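Local coordinates for heterokaryon incompatibility protein s (Podospora anserina, PDB 2WVN) that forms a prion and, by interacting with het-S from incompatible cells, triggers a lethal reaction that prevents viable heterokaryons, at residues F20-D25 with A145-W150; G33-R38 with A151-K156. One frame throughout, in Å; residues are numbered along the deposited sequence.

Interaction 1: residues F20-D25 with A145-W150; sequences FNNCVD and AKKTAW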
ATOM      1  N   PHE A  20     -12.825 -12.042  -5.631  1.00 55.99           N
ATOM      2  CA  PHE A  20     -13.720 -10.954  -5.327  1.00 55.12           C
ATOM      3  C   PHE A  20     -14.455 -11.234  -4.023  1.00 55.39           C
ATOM      4  O   PHE A  20     -14.390 -10.449  -3.088  1.00 55.03           O
ATOM      5  CB  PHE A  20     -14.716 -10.748  -6.444  1.00 54.61           C
ATOM      6  CG  PHE A  20     -15.755  -9.710  -6.130  1.00 54.93           C
ATOM      7  CD1 PHE A  20     -15.452  -8.351  -6.231  1.00 53.53           C
ATOM      8  CD2 PHE A  20     -17.036 -10.080  -5.740  1.00 52.63           C
ATOM      9  CE1 PHE A  20     -16.409  -7.371  -5.967  1.00 52.50           C
ATOM     10  CE2 PHE A  20     -18.000  -9.096  -5.456  1.00 53.14           C
ATOM     11  CZ  PHE A  20     -17.687  -7.744  -5.572  1.00 51.97           C
ATOM     12  N   ASN A  21     -15.128 -12.376  -3.946  1.00 55.75           N
ATOM     13  CA  ASN A  21     -15.857 -12.733  -2.739  1.00 56.28           C
ATOM     14  C   ASN A  21     -15.004 -12.694  -1.476  1.00 57.08           C
ATOM     15  O   ASN A  21     -15.449 -12.252  -0.449  1.00 58.21           O
ATOM     16  CB  ASN A  21     -16.558 -14.066  -2.927  1.00 55.92           C
ATOM     17  CG  ASN A  21     -17.609 -14.005  -4.032  1.00 56.50           C
ATOM     18  OD1 ASN A  21     -18.348 -13.029  -4.126  1.00 60.84           O
ATOM     19  ND2 ASN A  21     -17.665 -15.020  -4.880  1.00 55.44           N
ATOM     20  N   ASN A  22     -13.756 -13.099  -1.555  1.00 58.02           N
ATOM     21  CA  ASN A  22     -12.893 -12.993  -0.396  1.00 58.37           C
ATOM     22  C   ASN A  22     -12.579 -11.552  -0.066  1.00 58.19           C
ATOM     23  O   ASN A  22     -12.502 -11.206   1.122  1.00 57.94           O
ATOM     24  CB  ASN A  22     -11.629 -13.854  -0.576  1.00 59.23           C
ATOM     25  CG  ASN A  22     -11.904 -15.336  -0.287  1.00 61.08           C
ATOM     26  OD1 ASN A  22     -11.835 -15.762   0.866  1.00 63.79           O
ATOM     27  ND2 ASN A  22     -12.265 -16.111  -1.327  1.00 60.17           N
ATOM     28  N   CYS A  23     -12.418 -10.710  -1.094  1.00 57.38           N
ATOM     29  CA  CYS A  23     -12.306  -9.271  -0.864  1.00 57.69           C
ATOM     30  C   CYS A  23     -13.456  -8.777  -0.027  1.00 56.53           C
ATOM     31  O   CYS A  23     -13.241  -8.150   0.997  1.00 56.62           O
ATOM     32  CB  CYS A  23     -12.365  -8.477  -2.151  1.00 57.72           C
ATOM     33  SG  CYS A  23     -10.808  -8.027  -2.681  1.00 66.32           S
ATOM     34  N   VAL A  24     -14.684  -9.039  -0.461  1.00 55.45           N
ATOM     35  CA  VAL A  24     -15.817  -8.444   0.223  1.00 54.64           C
ATOM     36  C   VAL A  24     -15.791  -8.935   1.651  1.00 55.47           C
ATOM     37  O   VAL A  24     -15.877  -8.126   2.568  1.00 55.26           O
ATOM     38  CB  VAL A  24     -17.150  -8.705  -0.489  1.00 54.32           C
ATOM     39  CG1 VAL A  24     -18.306  -8.214   0.342  1.00 51.29           C
ATOM     40  CG2 VAL A  24     -17.134  -8.036  -1.857  1.00 51.31           C
ATOM     41  N   ASP A  25     -15.560 -10.240   1.819  1.00 55.97           N
ATOM     42  CA  ASP A  25     -15.434 -10.884   3.138  1.00 56.72           C
ATOM     43  C   ASP A  25     -14.443 -10.231   4.088  1.00 56.77           C
ATOM     44  O   ASP A  25     -14.659 -10.292   5.282  1.00 57.55           O
ATOM     45  CB  ASP A  25     -15.028 -12.345   2.984  1.00 57.33           C
ATOM     46  CG  ASP A  25     -15.542 -13.229   4.101  1.00 58.86           C
ATOM     47  OD1 ASP A  25     -14.767 -14.120   4.530  1.00 61.56           O
ATOM     48  OD2 ASP A  25     -16.723 -13.086   4.509  1.00 60.03           O
ATOM     49  N   ALA A 145     -12.441 -18.372   2.096  1.00 83.07           N
ATOM     50  CA  ALA A 145     -11.260 -18.728   2.913  1.00 81.51           C
ATOM     51  C   ALA A 145     -11.480 -18.454   4.407  1.00 80.46           C
ATOM     52  O   ALA A 145     -12.428 -17.755   4.797  1.00 80.70           O
ATOM     53  CB  ALA A 145     -10.003 -17.975   2.422  1.00 81.41           C
ATOM     54  N   LYS A 146     -10.617 -18.992   5.258  1.00 78.77           N
ATOM     55  CA  LYS A 146     -10.714 -18.613   6.663  1.00 76.84           C
ATOM     56  C   LYS A 146      -9.917 -17.313   6.934  1.00 74.25           C
ATOM     57  O   LYS A 146      -8.910 -17.043   6.277  1.00 73.26           O
ATOM     58  CB  LYS A 146     -10.340 -19.766   7.593  1.00 77.16           C
ATOM     59  CG  LYS A 146     -11.252 -19.821   8.823  1.00 79.93           C
ATOM     60  CD  LYS A 146     -10.424 -19.857  10.123  1.00 83.85           C
ATOM     61  CE  LYS A 146     -11.254 -20.316  11.319  1.00 85.76           C
ATOM     62  NZ  LYS A 146     -10.356 -21.031  12.282  1.00 86.87           N
ATOM     63  N   LYS A 147     -10.421 -16.483   7.846  1.00 71.67           N
ATOM     64  CA  LYS A 147      -9.744 -15.230   8.227  1.00 69.00           C
ATOM     65  C   LYS A 147      -9.897 -15.031   9.724  1.00 68.16           C
ATOM     66  O   LYS A 147     -10.806 -15.604  10.341  1.00 67.47           O
ATOM     67  CB  LYS A 147     -10.320 -14.012   7.485  1.00 68.40           C
ATOM     68  CG  LYS A 147     -10.163 -14.051   5.977  1.00 65.59           C
ATOM     69  CD  LYS A 147     -11.160 -13.185   5.293  1.00 61.03           C
ATOM     70  CE  LYS A 147     -11.265 -13.569   3.844  1.00 59.08           C
ATOM     71  NZ  LYS A 147     -12.272 -14.624   3.565  1.00 56.06           N
ATOM     72  N   THR A 148      -9.003 -14.238  10.320  1.00 66.77           N
ATOM     73  CA  THR A 148      -9.190 -13.865  11.717  1.00 65.54           C
ATOM     74  C   THR A 148      -9.369 -12.346  11.879  1.00 64.03           C
ATOM     75  O   THR A 148      -8.825 -11.560  11.109  1.00 64.24           O
ATOM     76  CB  THR A 148      -8.102 -14.445  12.676  1.00 65.46           C
ATOM     77  OG1 THR A 148      -6.934 -13.625  12.628  1.00 67.48           O
ATOM     78  CG2 THR A 148      -7.746 -15.923  12.344  1.00 65.94           C
ATOM     79  N   ALA A 149     -10.159 -11.955  12.880  1.00 62.01           N
ATOM     80  CA  ALA A 149     -10.362 -10.558  13.224  1.00 59.61           C
ATOM     81  C   ALA A 149      -9.059  -9.827  13.561  1.00 57.91           C
ATOM     82  O   ALA A 149      -8.203 -10.370  14.249  1.00 57.73           O
ATOM     83  CB  ALA A 149     -11.345 -10.449  14.389  1.00 59.55           C
ATOM     84  N   TRP A 150      -8.936  -8.588  13.081  1.00 55.80           N
ATOM     85  CA  TRP A 150      -7.878  -7.689  13.502  1.00 53.84           C
ATOM     86  C   TRP A 150      -8.409  -6.254  13.552  1.00 53.35           C
ATOM     87  O   TRP A 150      -9.442  -5.941  12.951  1.00 53.13           O
ATOM     88  CB  TRP A 150      -6.718  -7.796  12.537  1.00 53.04           C
ATOM     89  CG  TRP A 150      -7.138  -7.446  11.170  1.00 53.64           C
ATOM     90  CD1 TRP A 150      -7.802  -8.249  10.275  1.00 52.94           C
ATOM     91  CD2 TRP A 150      -6.999  -6.167  10.533  1.00 53.12           C
ATOM     92  NE1 TRP A 150      -8.038  -7.557   9.107  1.00 51.40           N
ATOM     93  CE2 TRP A 150      -7.566  -6.276   9.246  1.00 52.81           C
ATOM     94  CE3 TRP A 150      -6.444  -4.953  10.920  1.00 53.97           C
ATOM     95  CZ2 TRP A 150      -7.589  -5.211   8.350  1.00 52.80           C
ATOM     96  CZ3 TRP A 150      -6.474  -3.895  10.024  1.00 54.13           C
ATOM     97  CH2 TRP A 150      -7.044  -4.035   8.760  1.00 53.41           C
TER
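Lys147 reaches from the loop before strand 150-152 to the side of helix 16-26, where its ammonium group lies between Asn22 and Asp25, one helical turn apart. The tight part of the contact is polar. Lys147 NZ donates to Asn22 OD1 at 3.0 Å and forms a salt bridge with Asp25 OD1 at 2.7 Å, using that oxygen's anti lone pair. Lysine suits the place because its long chain can leave an extended loop and bend at its last torsion (chi4 89°), setting NZ against both acceptors. Asn22 OD1 also accepts from Ala145 N at 2.9 Å, in the carbonyl plane and on a lone pair, whereas NZ stands 20° off that plane. Asn22 ND2 donates to Gly18 O one turn back, so both ends of the buried amide are engaged and its rotation is fixed. Ala145 marks the looser border: it is exposed, and its CB meets the helix segment just at Asn22 OD1, 3.3 Å away. Asp25 is itself partly open to solvent. Two donors on one amide oxygen would probably polarise it, and the adjacent carboxylate should favour a charged lysine; the loop is thus tied to the helix by directional bonds and charge, with little apolar burial.

Interaction 2: residues G33-R38 with A151-K156; sequences GRPFGR and ALYDGK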
ATOM      1  N   GLY A  33     -10.297  -0.024  16.877  1.00 56.23           N
ATOM      2  CA  GLY A  33      -9.801   0.032  18.252  1.00 56.99           C
ATOM      3  C   GLY A  33     -10.111   1.311  19.012  1.00 57.45           C
ATOM      4  O   GLY A  33     -10.632   2.268  18.431  1.00 56.84           O
ATOM      5  N   ARG A  34      -9.773   1.328  20.311  1.00 58.38           N
ATOM      6  CA  ARG A  34     -10.124   2.473  21.210  1.00 59.05           C
ATOM      7  C   ARG A  34      -9.776   3.890  20.675  1.00 58.04           C
ATOM      8  O   ARG A  34     -10.624   4.794  20.767  1.00 58.00           O
ATOM      9  CB  ARG A  34      -9.573   2.283  22.624  1.00 59.39           C
ATOM     10  CG  ARG A  34     -10.245   3.110  23.727  1.00 63.66           C
ATOM     11  CD  ARG A  34      -9.148   3.995  24.382  1.00 73.42           C
ATOM     12  NE  ARG A  34      -9.341   4.255  25.813  1.00 79.10           N
ATOM     13  CZ  ARG A  34     -10.191   5.158  26.321  1.00 83.29           C
ATOM     14  NH1 ARG A  34     -10.968   5.914  25.529  1.00 84.32           N
ATOM     15  NH2 ARG A  34     -10.278   5.305  27.641  1.00 84.83           N
ATOM     16  N   PRO A  35      -8.561   4.087  20.103  1.00 56.91           N
ATOM     17  CA  PRO A  35      -8.189   5.450  19.707  1.00 56.63           C
ATOM     18  C   PRO A  35      -9.179   6.138  18.769  1.00 56.85           C
ATOM     19  O   PRO A  35      -9.151   7.352  18.694  1.00 57.24           O
ATOM     20  CB  PRO A  35      -6.834   5.275  19.018  1.00 55.87           C
ATOM     21  CG  PRO A  35      -6.285   4.065  19.625  1.00 55.92           C
ATOM     22  CD  PRO A  35      -7.473   3.147  19.818  1.00 57.11           C
ATOM     23  N   PHE A  36     -10.049   5.415  18.062  1.00 56.50           N
ATOM     24  CA  PHE A  36     -11.023   6.120  17.204  1.00 56.23           C
ATOM     25  C   PHE A  36     -11.938   7.043  17.961  1.00 56.56           C
ATOM     26  O   PHE A  36     -12.495   7.987  17.387  1.00 56.93           O
ATOM     27  CB  PHE A  36     -11.842   5.166  16.338  1.00 55.31           C
ATOM     28  CG  PHE A  36     -11.097   4.693  15.157  1.00 54.08           C
ATOM     29  CD1 PHE A  36     -10.350   3.515  15.214  1.00 53.39           C
ATOM     30  CD2 PHE A  36     -11.088   5.445  13.987  1.00 53.14           C
ATOM     31  CE1 PHE A  36      -9.602   3.060  14.094  1.00 50.25           C
ATOM     32  CE2 PHE A  36     -10.357   5.022  12.872  1.00 53.28           C
ATOM     33  CZ  PHE A  36      -9.624   3.807  12.920  1.00 51.83           C
ATOM     34  N   GLY A  37     -12.076   6.795  19.254  1.00 57.04           N
ATOM     35  CA  GLY A  37     -12.953   7.624  20.072  1.00 58.40           C
ATOM     36  C   GLY A  37     -14.298   7.918  19.411  1.00 58.61           C
ATOM     37  O   GLY A  37     -14.948   7.033  18.877  1.00 58.22           O
ATOM     38  N   ARG A  38     -14.706   9.174  19.438  1.00 59.37           N
ATOM     39  CA  ARG A  38     -16.043   9.536  18.987  1.00 60.35           C
ATOM     40  C   ARG A  38     -16.176   9.413  17.474  1.00 59.93           C
ATOM     41  O   ARG A  38     -17.298   9.423  16.943  1.00 60.40           O
ATOM     42  CB  ARG A  38     -16.395  10.938  19.450  1.00 60.67           C
ATOM     43  CG  ARG A  38     -15.141  11.791  19.725  1.00 65.91           C
ATOM     44  CD  ARG A  38     -15.389  13.284  19.465  1.00 71.38           C
ATOM     45  NE  ARG A  38     -15.586  13.539  18.039  1.00 73.60           N
ATOM     46  CZ  ARG A  38     -15.919  14.718  17.529  1.00 75.08           C
ATOM     47  NH1 ARG A  38     -16.093  15.761  18.326  1.00 75.53           N
ATOM     48  NH2 ARG A  38     -16.071  14.853  16.218  1.00 75.80           N
ATOM     49  N   ALA A 151      -7.660  -5.382  14.219  1.00 52.64           N
ATOM     50  CA  ALA A 151      -8.098  -4.034  14.525  1.00 52.95           C
ATOM     51  C   ALA A 151      -7.297  -2.935  13.810  1.00 53.51           C
ATOM     52  O   ALA A 151      -6.081  -3.049  13.659  1.00 53.71           O
ATOM     53  CB  ALA A 151      -8.023  -3.826  16.017  1.00 52.30           C
ATOM     54  N   LEU A 152      -7.979  -1.877  13.368  1.00 53.46           N
ATOM     55  CA  LEU A 152      -7.320  -0.627  12.988  1.00 53.73           C
ATOM     56  C   LEU A 152      -7.230   0.288  14.211  1.00 54.33           C
ATOM     57  O   LEU A 152      -8.169   0.369  15.023  1.00 54.56           O
ATOM     58  CB  LEU A 152      -8.110   0.101  11.902  1.00 53.53           C
ATOM     59  CG  LEU A 152      -8.173  -0.491  10.481  1.00 54.82           C
ATOM     60  CD1 LEU A 152      -9.390  -0.008   9.684  1.00 48.49           C
ATOM     61  CD2 LEU A 152      -6.879  -0.245   9.708  1.00 53.56           C
ATOM     62  N   TYR A 153      -6.119   1.013  14.326  1.00 54.79           N
ATOM     63  CA  TYR A 153      -5.894   1.842  15.489  1.00 53.92           C
ATOM     64  C   TYR A 153      -5.707   3.310  15.212  1.00 53.96           C
ATOM     65  O   TYR A 153      -5.529   4.061  16.149  1.00 55.40           O
ATOM     66  CB  TYR A 153      -4.712   1.331  16.280  1.00 53.45           C
ATOM     67  CG  TYR A 153      -4.875  -0.052  16.806  1.00 53.32           C
ATOM     68  CD1 TYR A 153      -4.216  -1.127  16.195  1.00 54.79           C
ATOM     69  CD2 TYR A 153      -5.651  -0.306  17.959  1.00 53.75           C
ATOM     70  CE1 TYR A 153      -4.345  -2.475  16.712  1.00 54.64           C
ATOM     71  CE2 TYR A 153      -5.808  -1.616  18.474  1.00 51.45           C
ATOM     72  CZ  TYR A 153      -5.153  -2.696  17.848  1.00 54.08           C
ATOM     73  OH  TYR A 153      -5.311  -3.992  18.332  1.00 54.77           O
ATOM     74  N   ASP A 154      -5.773   3.765  13.969  1.00 54.28           N
ATOM     75  CA  ASP A 154      -5.742   5.221  13.725  1.00 53.82           C
ATOM     76  C   ASP A 154      -6.505   5.626  12.458  1.00 53.48           C
ATOM     77  O   ASP A 154      -6.673   4.820  11.548  1.00 52.57           O
ATOM     78  CB  ASP A 154      -4.301   5.736  13.675  1.00 53.73           C
ATOM     79  CG  ASP A 154      -3.659   5.510  12.323  1.00 55.57           C
ATOM     80  OD1 ASP A 154      -3.680   4.370  11.804  1.00 55.66           O
ATOM     81  OD2 ASP A 154      -3.156   6.497  11.754  1.00 59.41           O
ATOM     82  N   GLY A 155      -6.937   6.891  12.438  1.00 53.81           N
ATOM     83  CA  GLY A 155      -7.718   7.494  11.378  1.00 53.81           C
ATOM     84  C   GLY A 155      -7.042   7.403  10.033  1.00 54.73           C
ATOM     85  O   GLY A 155      -7.714   7.359   8.976  1.00 55.10           O
ATOM     86  N   LYS A 156      -5.713   7.357  10.046  1.00 54.55           N
ATOM     87  CA  LYS A 156      -4.989   7.401   8.778  1.00 54.21           C
ATOM     88  C   LYS A 156      -5.067   6.066   8.084  1.00 53.48           C
ATOM     89  O   LYS A 156      -5.314   6.014   6.884  1.00 53.66           O
ATOM     90  CB  LYS A 156      -3.544   7.895   8.934  1.00 54.53           C
ATOM     91  CG  LYS A 156      -3.419   9.400   9.294  1.00 55.27           C
ATOM     92  CD  LYS A 156      -4.085  10.286   8.205  1.00 56.88           C
ATOM     93  CE  LYS A 156      -3.690  11.750   8.339  1.00 55.55           C
ATOM     94  NZ  LYS A 156      -4.408  12.407   9.457  1.00 54.58           N
TER
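Phe36 has CG anti to its own carbonyl carbon (chi1 -79°), which aims the ring at the backbone of 152-155, while chi2 (92°) turns its CE1 side to Leu152 O and its CE2 side to Gly155. Phe36 CE1 lies 3.2 Å from Leu152 O, with that oxygen at the ring's edge, near its plane, while Phe36 CZ comes to 3.4 Å from Asp154 O. Phe36 CE1 also meets Leu152 CB at 4.0 Å, and CE2 rests near Gly155 CA. A bulky aromatic suits this place, since one buried group spans the end of the strand, the turn and the first residue of the helix, and it goes on to touch Leu158 there.

Strands 30-32 and 150-152 form a two-stranded parallel sheet, and Gly33 prolongs their pairing: Gly33 N donates to Leu152 O at 2.8 Å, almost straight at 168°. Gly33, with no side chain, lets its CA come close to the Tyr153 ring. Beyond it the chain enters a short 3-10 turn, in which Phe36 N bonds back to Gly33 O. Pro35, a residue well suited to such a turn, sets its CB 3.4 Å from Tyr153 O and brings CD to the edge of the tyrosine ring. That ring also stacks with Tyr103, and its hydroxyl is bonded to Glu104. Asp154 N-caps helix 155-174, OD2 accepting weakly from Lys156 N and OD1 bonded to Ser157 OG.

How the interactions relate
Interactions 1 and 2 pair two consecutive parts of the chain: 145-150 runs directly into 151-156, while helix 16-26 leads through strand 30-32 to 33-38. Interaction 1 lies ahead of the two-stranded parallel sheet, in the loop leading into strand 150-152, and interaction 2 at the sheet's far end, Leu152 included, with centres about 21 Å apart. Both are partly buried, but interaction 1 lies nearer the middle of the chain, about 12 Å from its centre against 18 Å. Its chemistry is ionic and polar, from side chains and one loop N-H that fasten an irregular loop to a helix. Interaction 2 buries more surface, and there a single backbone bond accompanies aromatic, proline and glycine packing where two strands give way to turns and a helix.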